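PDB 3GS9: protein gp18 from Listeria monocytogenes EGD-e, which is probably a structural protein of the prophage tail, built as a trimer and related to phage tail-associated endopeptidase proteins. Local coordinates for residues N34-I39 with D86-H91; S54-E59 with F69-L74; Q141-G146 with S246-T251. One frame throughout, in Å; residues are numbered along the deposited sequence. Where two conformers were deposited one is given.

Contact 1: N34-I39 with D86-H91; sequences NEMWSI and DIRAPH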
# COMPACT_ATOMS: atom_id res chain seq x y z
N ASN A 34 17.80 -5.80 9.75
CA ASN A 34 17.72 -4.93 8.57
C ASN A 34 16.45 -4.08 8.48
O ASN A 34 15.94 -3.82 7.38
CB ASN A 34 17.87 -5.76 7.31
CG ASN A 34 19.26 -6.23 7.12
OD1 ASN A 34 20.21 -5.46 7.31
ND2 ASN A 34 19.42 -7.51 6.73
N GLU A 35 15.96 -3.62 9.62
CA GLU A 35 14.80 -2.77 9.61
C GLU A 35 15.01 -1.61 10.56
O GLU A 35 14.86 -0.48 10.15
CB GLU A 35 13.53 -3.54 9.95
CG GLU A 35 13.08 -4.52 8.85
CD GLU A 35 12.82 -3.85 7.50
OE1 GLU A 35 12.24 -2.75 7.46
OE2 GLU A 35 13.19 -4.45 6.46
N MSE A 36 15.35 -1.90 11.81
CA MSE A 36 15.51 -0.83 12.79
C MSE A 36 16.42 -1.22 13.94
O MSE A 36 16.53 -2.38 14.27
CB MSE A 36 14.15 -0.39 13.33
CG MSE A 36 13.37 -1.47 14.03
SE MSE A 36 11.86 -0.69 15.01
CE MSE A 36 12.81 0.38 16.31
N TRP A 37 17.08 -0.23 14.53
CA TRP A 37 17.80 -0.41 15.74
C TRP A 37 17.71 0.96 16.45
O TRP A 37 18.18 1.96 15.89
CB TRP A 37 19.23 -0.83 15.45
CG TRP A 37 20.06 -1.11 16.65
CD1 TRP A 37 19.62 -1.24 17.94
CD2 TRP A 37 21.47 -1.31 16.68
NE1 TRP A 37 20.68 -1.50 18.77
CE2 TRP A 37 21.83 -1.49 18.02
CE3 TRP A 37 22.48 -1.27 15.68
CZ2 TRP A 37 23.14 -1.74 18.40
CZ3 TRP A 37 23.79 -1.50 16.08
CH2 TRP A 37 24.11 -1.71 17.42
N SER A 38 17.11 0.98 17.63
CA SER A 38 16.83 2.25 18.27
C SER A 38 16.76 2.10 19.78
O SER A 38 16.63 0.97 20.30
CB SER A 38 15.50 2.81 17.74
OG SER A 38 14.38 2.09 18.21
N ILE A 39 16.87 3.24 20.45
CA ILE A 39 16.46 3.34 21.84
C ILE A 39 15.29 4.34 21.95
O ILE A 39 15.19 5.27 21.16
CB ILE A 39 17.65 3.72 22.75
CG1 ILE A 39 18.26 5.08 22.39
CG2 ILE A 39 18.70 2.59 22.75
CD1 ILE A 39 19.32 5.55 23.44
N ASP A 86 9.58 12.43 25.18
CA ASP A 86 9.70 11.04 24.79
C ASP A 86 10.62 11.06 23.59
O ASP A 86 10.33 11.73 22.59
CB ASP A 86 8.34 10.44 24.43
CG ASP A 86 7.40 10.34 25.64
OD1 ASP A 86 7.77 10.82 26.74
OD2 ASP A 86 6.28 9.77 25.49
N ILE A 87 11.75 10.37 23.72
CA ILE A 87 12.81 10.34 22.70
C ILE A 87 12.73 9.03 21.92
O ILE A 87 12.54 7.97 22.50
CB ILE A 87 14.24 10.39 23.36
CG1 ILE A 87 14.53 11.78 23.93
CG2 ILE A 87 15.34 9.99 22.35
CD1 ILE A 87 13.78 12.08 25.21
N ARG A 88 12.91 9.11 20.61
CA ARG A 88 13.19 7.95 19.82
C ARG A 88 14.46 8.26 19.03
O ARG A 88 14.51 9.23 18.28
CB ARG A 88 12.00 7.60 18.91
CG ARG A 88 10.83 6.96 19.66
CD ARG A 88 9.72 6.49 18.71
NE ARG A 88 10.19 5.45 17.81
CZ ARG A 88 10.29 4.15 18.10
NH1 ARG A 88 9.95 3.69 19.31
NH2 ARG A 88 10.73 3.30 17.18
N ALA A 89 15.47 7.42 19.22
CA ALA A 89 16.82 7.64 18.69
C ALA A 89 17.32 6.40 17.94
O ALA A 89 17.76 5.43 18.57
CB ALA A 89 17.81 8.00 19.84
N PRO A 90 17.20 6.41 16.60
CA PRO A 90 17.84 5.37 15.78
C PRO A 90 19.37 5.33 15.89
O PRO A 90 20.02 6.37 16.05
CB PRO A 90 17.48 5.79 14.34
CG PRO A 90 16.19 6.57 14.53
CD PRO A 90 16.42 7.35 15.79
N HIS A 91 19.90 4.12 15.85
CA HIS A 91 21.34 3.91 15.85
C HIS A 91 22.04 4.77 14.77
O HIS A 91 21.50 5.00 13.70
CB HIS A 91 21.61 2.44 15.66
CG HIS A 91 23.05 2.09 15.85
ND1 HIS A 91 23.94 2.10 14.81
CD2 HIS A 91 23.76 1.80 16.96
CE1 HIS A 91 25.15 1.78 15.27
NE2 HIS A 91 25.06 1.59 16.57
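The indole of Trp37 and the imidazole of His91 run together as an offset stack. The six-membered ring of Trp37 and the imidazole are 3.8 Å apart between centroids, with planes only 4° from parallel. Trp37 CZ3 sits over the centre of the imidazole, 3.4 Å from His91 NE2, while His91 CD2 lies over the rim of the indole face. Both residues have CG anti to the backbone N (chi1 -177° for Trp37, -171° for His91), which sends the two rings off in one direction. The backbone beside the stack is tied as well: His91 N donates to Trp37 O at 2.8 Å, and the N-H points almost straight at the oxygen. Polar partners elsewhere fix how the rings are turned. Trp37 NE1 donates to Glu29, His91 NE2 bonds to Gln67, and His91 ND1 accepts from Tyr93 N.

Further along, Ile39 and Ala89 form an antiparallel hydrogen-bonded pair. Ile39 N reaches Ala89 O at 3.0 Å, and Ala89 N reaches Ile39 O at 2.9 Å. Ile39 CG1 rests 3.9 Å from Ala89 CB. Ser38 and Pro90 make the non-hydrogen-bonded pair, and their side chains take the other face. There Ser38 CB lies 4.0 Å from Pro90 CA.

The contact joins strands 36-40 and 83-90 of the N-terminal antiparallel sheet. Strand 30-32 flanks the first and strand 67-74 the second. Phe69 from 67-74 meets both stacked rings edge-to-face.

Contact 2: S54-E59 with F69-L74; sequences SFLDYE and FVVKQL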
# COMPACT_ATOMS: atom_id res chain seq x y z
N SER A 54 21.32 23.29 26.15
CA SER A 54 20.65 22.15 25.52
C SER A 54 21.65 20.99 25.45
O SER A 54 22.74 21.14 24.87
CB SER A 54 20.19 22.50 24.08
OG SER A 54 19.69 23.83 23.96
N PHE A 55 21.28 19.86 26.05
CA PHE A 55 22.05 18.62 25.89
C PHE A 55 21.27 17.59 25.05
O PHE A 55 21.84 16.97 24.11
CB PHE A 55 22.38 18.02 27.26
CG PHE A 55 23.20 18.93 28.13
CD1 PHE A 55 22.60 19.99 28.77
CD2 PHE A 55 24.55 18.72 28.30
CE1 PHE A 55 23.34 20.83 29.57
CE2 PHE A 55 25.31 19.55 29.08
CZ PHE A 55 24.70 20.62 29.72
N LEU A 56 19.98 17.45 25.37
CA LEU A 56 19.10 16.46 24.72
C LEU A 56 17.95 17.07 23.87
O LEU A 56 16.94 17.53 24.39
CB LEU A 56 18.52 15.54 25.79
CG LEU A 56 17.64 14.39 25.34
CD1 LEU A 56 18.43 13.33 24.66
CD2 LEU A 56 16.92 13.80 26.55
N ASP A 57 18.13 17.05 22.55
CA ASP A 57 17.17 17.62 21.63
C ASP A 57 17.39 16.90 20.29
O ASP A 57 18.19 15.93 20.22
CB ASP A 57 17.40 19.15 21.47
CG ASP A 57 16.10 19.93 21.30
OD1 ASP A 57 15.35 19.63 20.34
OD2 ASP A 57 15.81 20.83 22.14
N TYR A 58 16.73 17.37 19.23
CA TYR A 58 16.93 16.83 17.86
C TYR A 58 18.40 16.85 17.54
O TYR A 58 19.10 17.83 17.80
CB TYR A 58 16.17 17.61 16.77
CG TYR A 58 14.69 17.58 17.06
CD1 TYR A 58 13.98 16.40 16.95
CD2 TYR A 58 14.05 18.71 17.51
CE1 TYR A 58 12.62 16.36 17.28
CE2 TYR A 58 12.70 18.69 17.87
CZ TYR A 58 11.99 17.50 17.75
OH TYR A 58 10.68 17.54 18.11
N GLU A 59 18.84 15.74 16.99
CA GLU A 59 20.22 15.55 16.56
C GLU A 59 21.24 15.37 17.68
O GLU A 59 22.45 15.16 17.37
CB GLU A 59 20.65 16.61 15.54
CG GLU A 59 19.67 16.73 14.35
CD GLU A 59 19.69 15.52 13.47
OE1 GLU A 59 20.79 15.09 13.08
OE2 GLU A 59 18.61 14.99 13.12
N PHE A 69 23.37 6.57 19.40
CA PHE A 69 21.99 6.71 18.88
C PHE A 69 21.71 8.18 18.78
O PHE A 69 22.20 8.97 19.62
CB PHE A 69 20.98 6.04 19.81
CG PHE A 69 21.24 4.57 20.05
CD1 PHE A 69 22.14 4.15 21.04
CD2 PHE A 69 20.58 3.61 19.27
CE1 PHE A 69 22.38 2.81 21.26
CE2 PHE A 69 20.81 2.28 19.45
CZ PHE A 69 21.72 1.85 20.43
N VAL A 70 20.98 8.59 17.76
CA VAL A 70 20.76 9.99 17.47
C VAL A 70 19.28 10.33 17.56
O VAL A 70 18.45 9.63 16.97
CB VAL A 70 21.27 10.28 16.05
CG1 VAL A 70 21.04 11.74 15.69
CG2 VAL A 70 22.73 9.92 16.00
N VAL A 71 18.96 11.38 18.31
CA VAL A 71 17.55 11.77 18.51
C VAL A 71 16.96 12.30 17.19
O VAL A 71 17.44 13.29 16.67
CB VAL A 71 17.45 12.84 19.61
CG1 VAL A 71 16.04 13.38 19.72
CG2 VAL A 71 18.03 12.30 20.94
N LYS A 72 15.96 11.58 16.64
CA LYS A 72 15.22 12.00 15.45
C LYS A 72 13.74 12.33 15.70
O LYS A 72 13.16 13.13 14.97
CB LYS A 72 15.29 10.90 14.38
CG LYS A 72 16.67 10.65 13.78
CD LYS A 72 17.14 11.92 13.13
CE LYS A 72 18.15 11.74 12.08
NZ LYS A 72 18.21 13.01 11.24
N GLN A 73 13.13 11.68 16.70
CA GLN A 73 11.80 12.02 17.13
C GLN A 73 11.83 12.39 18.60
O GLN A 73 12.58 11.79 19.37
CB GLN A 73 10.84 10.87 16.89
CG GLN A 73 10.59 10.66 15.43
CD GLN A 73 9.84 9.39 15.13
OE1 GLN A 73 10.36 8.28 15.33
NE2 GLN A 73 8.63 9.54 14.58
N LEU A 74 11.04 13.39 18.96
CA LEU A 74 11.01 13.97 20.30
C LEU A 74 9.68 14.69 20.50
O LEU A 74 9.27 15.55 19.68
CB LEU A 74 12.16 14.96 20.46
CG LEU A 74 12.48 15.65 21.79
CD1 LEU A 74 12.96 14.63 22.80
CD2 LEU A 74 13.54 16.72 21.62
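The loop 54-59 packs on the bulged strand 67-74 and is joined to it by a backbone bond: Glu59 N donates to Val71 O at 2.8 Å, in the carbonyl plane. Just beyond, Lys72 and Gln73 both face Arg88 of strand 83-90 in a classic beta bulge. Val71 turns its side chain toward the loop. Val71 CB lies 3.2 Å from Asp57 O, and Val71 CG2 touches Leu56 CD1, the two side chains crossing at about a right angle.

Tyr58 reaches along the strand to Leu74. Tyr58 CE1 is 3.5 Å from Leu74 CB, and Leu74 CD2 stands over the centre of one ring face, 4.2 Å above the plane. Tyr58 OH makes a weak hydrogen bond of 2.9 Å with Leu74 O. Asp57 OD1 accepts from Tyr58 N and also bonds to Tyr292 of the second subunit.

Glu59 and Lys72 close the other end with a salt bridge. Lys72 NZ meets the syn lone pair of Glu59 OE2 at 2.8 Å. The bends at chi2 of Glu59 (-68°) and Lys72 (-60°) bring the two charged ends together, although both side chains start out away from the other segment.

The second subunit meets the loop here. Its Thr203 bonds to Glu59 OE2 through OG1 and to Lys72 NZ through O, and its Arg240 forms a salt bridge with Glu59 OE1. The buried carboxylate is thus held by two cations and a hydroxyl, which would probably keep it ionised.

Contact 3: Q141-G146 with S246-T251; sequences QQENFG and SDERYT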
# COMPACT_ATOMS: atom_id res chain seq x y z
N GLN A 141 27.21 -9.40 -11.23
CA GLN A 141 27.14 -8.52 -12.38
C GLN A 141 26.19 -7.36 -12.07
O GLN A 141 24.98 -7.53 -12.04
CB GLN A 141 26.70 -9.31 -13.61
CG GLN A 141 27.69 -10.43 -13.99
CD GLN A 141 27.23 -11.17 -15.21
OE1 GLN A 141 26.59 -12.21 -15.09
NE2 GLN A 141 27.51 -10.62 -16.40
N GLN A 142 26.78 -6.21 -11.78
CA GLN A 142 26.04 -4.99 -11.51
C GLN A 142 25.70 -4.26 -12.80
O GLN A 142 26.50 -4.24 -13.75
CB GLN A 142 26.86 -4.09 -10.61
CG GLN A 142 27.19 -4.76 -9.28
CD GLN A 142 26.00 -4.90 -8.33
OE1 GLN A 142 24.98 -4.22 -8.44
NE2 GLN A 142 26.14 -5.82 -7.39
N GLU A 143 24.50 -3.71 -12.84
CA GLU A 143 24.12 -2.80 -13.92
C GLU A 143 23.64 -1.48 -13.28
O GLU A 143 22.63 -1.45 -12.56
CB GLU A 143 23.03 -3.42 -14.80
CG GLU A 143 23.54 -4.65 -15.60
CD GLU A 143 22.51 -5.29 -16.52
OE1 GLU A 143 21.35 -4.80 -16.59
OE2 GLU A 143 22.86 -6.30 -17.17
N ASN A 144 24.42 -0.42 -13.49
CA ASN A 144 24.13 0.88 -12.93
C ASN A 144 24.00 0.80 -11.41
O ASN A 144 23.05 1.33 -10.82
CB ASN A 144 22.87 1.45 -13.61
CG ASN A 144 23.08 1.66 -15.10
OD1 ASN A 144 24.12 2.15 -15.50
ND2 ASN A 144 22.11 1.26 -15.91
N PHE A 145 24.95 0.10 -10.77
CA PHE A 145 24.98 0.11 -9.29
C PHE A 145 25.36 1.51 -8.79
O PHE A 145 26.46 1.99 -9.04
CB PHE A 145 25.93 -0.92 -8.68
CG PHE A 145 26.06 -0.77 -7.19
CD1 PHE A 145 25.03 -1.16 -6.36
CD2 PHE A 145 27.17 -0.12 -6.62
CE1 PHE A 145 25.15 -1.00 -4.99
CE2 PHE A 145 27.27 0.07 -5.27
CZ PHE A 145 26.25 -0.37 -4.44
N GLY A 146 24.44 2.14 -8.04
CA GLY A 146 24.63 3.50 -7.57
C GLY A 146 23.40 4.34 -7.78
O GLY A 146 22.28 3.82 -7.90
N SER A 246 14.54 -14.28 -10.74
CA SER A 246 14.80 -13.84 -12.10
C SER A 246 15.63 -12.56 -12.02
O SER A 246 15.20 -11.55 -11.44
CB SER A 246 13.49 -13.57 -12.84
OG SER A 246 13.75 -13.12 -14.15
N ASP A 247 16.84 -12.60 -12.55
CA ASP A 247 17.75 -11.49 -12.41
C ASP A 247 18.37 -11.25 -13.77
O ASP A 247 19.20 -12.01 -14.18
CB ASP A 247 18.83 -11.73 -11.36
CG ASP A 247 19.50 -10.44 -10.95
OD1 ASP A 247 19.74 -9.57 -11.84
OD2 ASP A 247 19.70 -10.26 -9.73
N GLU A 248 17.91 -10.19 -14.44
CA GLU A 248 18.29 -9.84 -15.82
C GLU A 248 19.77 -9.48 -15.95
O GLU A 248 20.27 -9.29 -17.06
CB GLU A 248 17.47 -8.62 -16.30
CG GLU A 248 17.87 -7.28 -15.63
CD GLU A 248 17.09 -6.07 -16.15
OE1 GLU A 248 16.75 -6.03 -17.36
OE2 GLU A 248 16.82 -5.15 -15.35
N ARG A 249 20.45 -9.29 -14.82
CA ARG A 249 21.87 -8.92 -14.84
C ARG A 249 22.82 -10.10 -15.03
O ARG A 249 23.98 -9.93 -15.45
CB ARG A 249 22.23 -8.23 -13.51
CG ARG A 249 21.41 -7.02 -13.19
CD ARG A 249 21.74 -6.47 -11.82
NE ARG A 249 21.37 -7.42 -10.76
CZ ARG A 249 21.76 -7.30 -9.50
NH1 ARG A 249 22.48 -6.27 -9.11
NH2 ARG A 249 21.41 -8.23 -8.63
N TYR A 250 22.35 -11.29 -14.69
CA TYR A 250 23.16 -12.45 -14.71
C TYR A 250 23.24 -13.05 -16.13
O TYR A 250 22.23 -13.54 -16.65
CB TYR A 250 22.60 -13.51 -13.78
CG TYR A 250 22.79 -13.32 -12.30
CD1 TYR A 250 22.45 -12.12 -11.66
CD2 TYR A 250 23.24 -14.39 -11.51
CE1 TYR A 250 22.59 -11.98 -10.27
CE2 TYR A 250 23.36 -14.27 -10.13
CZ TYR A 250 23.05 -13.07 -9.51
OH TYR A 250 23.15 -12.94 -8.15
N THR A 251 24.43 -13.02 -16.71
CA THR A 251 24.67 -13.67 -18.01
C THR A 251 25.36 -15.03 -17.83
O THR A 251 25.52 -15.78 -18.80
CB THR A 251 25.49 -12.79 -18.96
OG1 THR A 251 26.78 -12.57 -18.39
CG2 THR A 251 24.79 -11.48 -19.23
O HOH W 1 23.07 -3.71 -10.35
O HOH W 2 25.02 -7.79 -16.66
O HOH W 3 19.62 -4.21 -14.63
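Thr251 N donates to Gln141 OE1 at 2.8 Å, and Gln141 NE2 donates to Thr251 OG1 at 2.9 Å. The Gln141 side chain extends across Thr251 at about a right angle and uses both ends of its amide. One bond at OE1 and one at NE2 settle which way round the amide lies.

Next to this pair, Arg249 lies against residues 141-143. Arg249 CB is 3.2 Å from Gln141 O, a buried oxygen with no polar partner in the model. The Glu143 chain runs counter to that of Arg249 alongside it, with its carboxylate plane 84° from the guanidinium. Waters bridge the segments here. Water 1, at the guanidinium edge, accepts from Arg249 NH1 and Glu143 N and probably donates to Gln142 OE1. Water 2 donates to both Glu143 OE2 and Arg249 O. Water 3 links Glu143 OE1 to Glu248.

Asp247 braces the arginine. Asp247 OD1 accepts from Arg249 N at 3.1 Å and from Arg249 NE at 2.9 Å. The backbone bond makes an Asx turn, within a type I beta turn from Asp247 to Tyr250. Arg249 NH2 adds a salt bridge to Asp247 OD2 at 2.9 Å, and the guanidinium holds the carboxylate side-on. A bend at chi3 (-66°) brings the group back over the turn.

The turn 247-250 sits against strand 141-149, which pairs with strand 100-106. Asp160 of helix 150-161 takes both Arg249 NH2 and Gln142 NE2. Beyond the turn, Met256 of helix 256-259 packs on Asp247 and Tyr250, and Arg259 forms a salt bridge with Asp247.

Overall arrangement
Contacts 1 and 2 both reach one antiparallel beta-sheet in the N-terminal domain, with centres about 11 Å apart. Strands 83-90 and 67-74 are neighbours in it, and Pro90 O lies 3.0 Å from Val70 N, a probable hydrogen bond. Along the chain, contact 2 falls between the two segments of contact 1. Contact 2 also meets the second subunit, where the beta-sheet runs on across the interface. Contact 3 lies in the part of the chain that follows. Its centre is about 32 Å from that of contact 1, on the opposite side of the chain's centre, and about 40 Å from that of contact 2. No other chain of the assembly touches its segments.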